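Side-chain contact in uncharacterized RmlC-like cupin (Ralstonia eutropha JMP134, PDB 3EBR), which is of unknown function but carries a ChrR-type cupin domain, a jelly-roll beta barrel found in many metal-dependent enzymes and regulators: residues W80-H83 with A84-V88. Residues are numbered along the deposited sequence; the frame is centred on the assembly and turned at random.
Sequences WVAH and AGSVV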
ATOM      1  N   TRP A  80      23.183   0.801 -14.604  1.00 50.39           N
ATOM      2  CA  TRP A  80      22.198   0.529 -15.674  1.00 48.93           C
ATOM      3  C   TRP A  80      21.581   1.816 -16.207  1.00 47.95           C
ATOM      4  O   TRP A  80      21.631   2.850 -15.539  1.00 49.33           O
ATOM      5  CB  TRP A  80      21.091  -0.442 -15.191  1.00 48.41           C
ATOM      6  CG  TRP A  80      20.447  -0.092 -13.872  1.00 49.17           C
ATOM      7  CD1 TRP A  80      20.746  -0.641 -12.652  1.00 49.20           C
ATOM      8  CD2 TRP A  80      19.451   0.917 -13.624  1.00 50.59           C
ATOM      9  NE1 TRP A  80      19.979  -0.058 -11.666  1.00 49.16           N
ATOM     10  CE2 TRP A  80      19.180   0.900 -12.234  1.00 46.16           C
ATOM     11  CE3 TRP A  80      18.756   1.830 -14.436  1.00 47.72           C
ATOM     12  CZ2 TRP A  80      18.258   1.763 -11.645  1.00 45.13           C
ATOM     13  CZ3 TRP A  80      17.836   2.684 -13.844  1.00 47.76           C
ATOM     14  CH2 TRP A  80      17.598   2.642 -12.462  1.00 46.29           C
ATOM     15  N   VAL A  81      20.983   1.727 -17.398  1.00 46.50           N
ATOM     16  CA  VAL A  81      20.300   2.847 -18.054  1.00 45.76           C
ATOM     17  C   VAL A  81      18.863   2.433 -18.355  1.00 46.20           C
ATOM     18  O   VAL A  81      18.646   1.352 -18.906  1.00 47.30           O
ATOM     19  CB  VAL A  81      20.972   3.263 -19.364  1.00 45.22           C
ATOM     20  CG1 VAL A  81      20.198   4.400 -20.033  1.00 41.74           C
ATOM     21  CG2 VAL A  81      22.394   3.692 -19.106  1.00 46.16           C
ATOM     22  N   ALA A  82      17.903   3.275 -17.963  1.00 44.90           N
ATOM     23  CA  ALA A  82      16.489   3.032 -18.197  1.00 45.43           C
ATOM     24  C   ALA A  82      16.145   3.626 -19.546  1.00 45.02           C
ATOM     25  O   ALA A  82      16.305   4.831 -19.720  1.00 45.91           O
ATOM     26  CB  ALA A  82      15.632   3.671 -17.108  1.00 44.20           C
ATOM     27  N   HIS A  83      15.712   2.788 -20.494  1.00 43.84           N
ATOM     28  CA  HIS A  83      15.306   3.221 -21.843  1.00 43.53           C
ATOM     29  C   HIS A  83      13.793   3.274 -21.919  1.00 42.26           C
ATOM     30  O   HIS A  83      13.124   2.859 -20.978  1.00 43.02           O
ATOM     31  CB  HIS A  83      15.810   2.248 -22.899  1.00 43.22           C
ATOM     32  CG  HIS A  83      17.289   2.058 -22.873  1.00 45.72           C
ATOM     33  ND1 HIS A  83      17.891   1.031 -22.178  1.00 50.67           N
ATOM     34  CD2 HIS A  83      18.291   2.782 -23.425  1.00 45.25           C
ATOM     35  CE1 HIS A  83      19.202   1.118 -22.319  1.00 48.55           C
ATOM     36  NE2 HIS A  83      19.469   2.167 -23.078  1.00 45.52           N
ATOM     37  N   ALA A  84      13.263   3.785 -23.033  1.00 40.72           N
ATOM     38  CA  ALA A  84      11.818   3.853 -23.271  1.00 39.14           C
ATOM     39  C   ALA A  84      11.284   2.421 -23.264  1.00 39.26           C
ATOM     40  O   ALA A  84      11.908   1.534 -23.848  1.00 39.90           O
ATOM     41  CB  ALA A  84      11.509   4.528 -24.580  1.00 36.61           C
ATOM     42  N   GLY A  85      10.177   2.198 -22.558  1.00 38.92           N
ATOM     43  CA  GLY A  85       9.578   0.867 -22.412  1.00 39.14           C
ATOM     44  C   GLY A  85      10.060   0.084 -21.191  1.00 39.63           C
ATOM     45  O   GLY A  85       9.587  -1.034 -20.960  1.00 39.97           O
ATOM     46  N   SER A  86      10.983   0.656 -20.406  1.00 40.09           N
ATOM     47  CA  SER A  86      11.509   0.010 -19.208  1.00 39.91           C
ATOM     48  C   SER A  86      10.698   0.427 -17.998  1.00 40.19           C
ATOM     49  O   SER A  86       9.909   1.373 -18.068  1.00 40.06           O
ATOM     50  CB  SER A  86      12.965   0.399 -18.975  1.00 39.89           C
ATOM     51  OG  SER A  86      13.089   1.777 -18.698  1.00 39.36           O
ATOM     52  N   VAL A  87      10.905  -0.314 -16.908  1.00 41.03           N
ATOM     53  CA  VAL A  87      10.276  -0.078 -15.616  1.00 41.08           C
ATOM     54  C   VAL A  87      11.365  -0.081 -14.549  1.00 41.26           C
ATOM     55  O   VAL A  87      12.136  -1.038 -14.481  1.00 40.85           O
ATOM     56  CB  VAL A  87       9.209  -1.135 -15.241  1.00 41.44           C
ATOM     57  CG1 VAL A  87       8.703  -0.915 -13.801  1.00 39.81           C
ATOM     58  CG2 VAL A  87       8.065  -1.085 -16.198  1.00 39.11           C
ATOM     59  N   VAL A  88      11.453   1.002 -13.775  1.00 42.98           N
ATOM     60  CA  VAL A  88      12.393   1.136 -12.659  1.00 44.78           C
ATOM     61  C   VAL A  88      11.551   1.145 -11.375  1.00 46.72           C
ATOM     62  O   VAL A  88      10.537   1.828 -11.330  1.00 46.83           O
ATOM     63  CB  VAL A  88      13.265   2.410 -12.742  1.00 44.63           C
ATOM     64  CG1 VAL A  88      14.099   2.582 -11.462  1.00 46.39           C
ATOM     65  CG2 VAL A  88      14.162   2.373 -13.962  1.00 39.15           C
TER
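Ser86 bonds twice to the carbonyl oxygen of His83: the backbone bond closes a type II beta turn, His83 to Ser86, just ahead of strand 87-90 in this cupin jelly roll, and the hydroxyl adds a second bond to the same oxygen. The backbone bond runs from Ser86 N to His83 O at 3.1 Å and reaches the acceptor from above the carbonyl plane. The hydroxyl comes in differently: Ser86 OG lies in that plane, 2.5 Å from His83 O, with a C=O...O angle of 148°. A chi1 of 65° puts OG between the backbone N and the carbonyl carbon of its own residue, turned back toward His83 O. Gly85 takes the third position of the turn with a positive phi of 92°, the usual glycine position of a type II turn.

The His83 ring stands apart from this pair of bonds. Its ND1 is hydrogen-bonded to OD1 of Asp13 of a second subunit, and the methyl CG1 of Val81 lies over one ring face, displaced from its centre. That same subunit pairs with Val87 and Val88 in an antiparallel ladder, carrying the sheet across the interface.

Apolar packing continues from the hydroxyl toward strand 87-90. Ala82 CB lies 3.5 Å from Ser86 OG and 3.7 Å from Val88 CG2, bridging the hydroxyl and the valine, while Trp73 of strand 73-75 touches both Ala82 and Val88. Farther along, the benzo part of the Trp80 indole meets the branched end of Val88 obliquely. Both valine methyls share in this: Val88 CG2 approaches Trp80 CZ3 at 3.7 Å, and Val88 CG1, anti to the valine N, comes to 3.6 Å from Trp80 CH2.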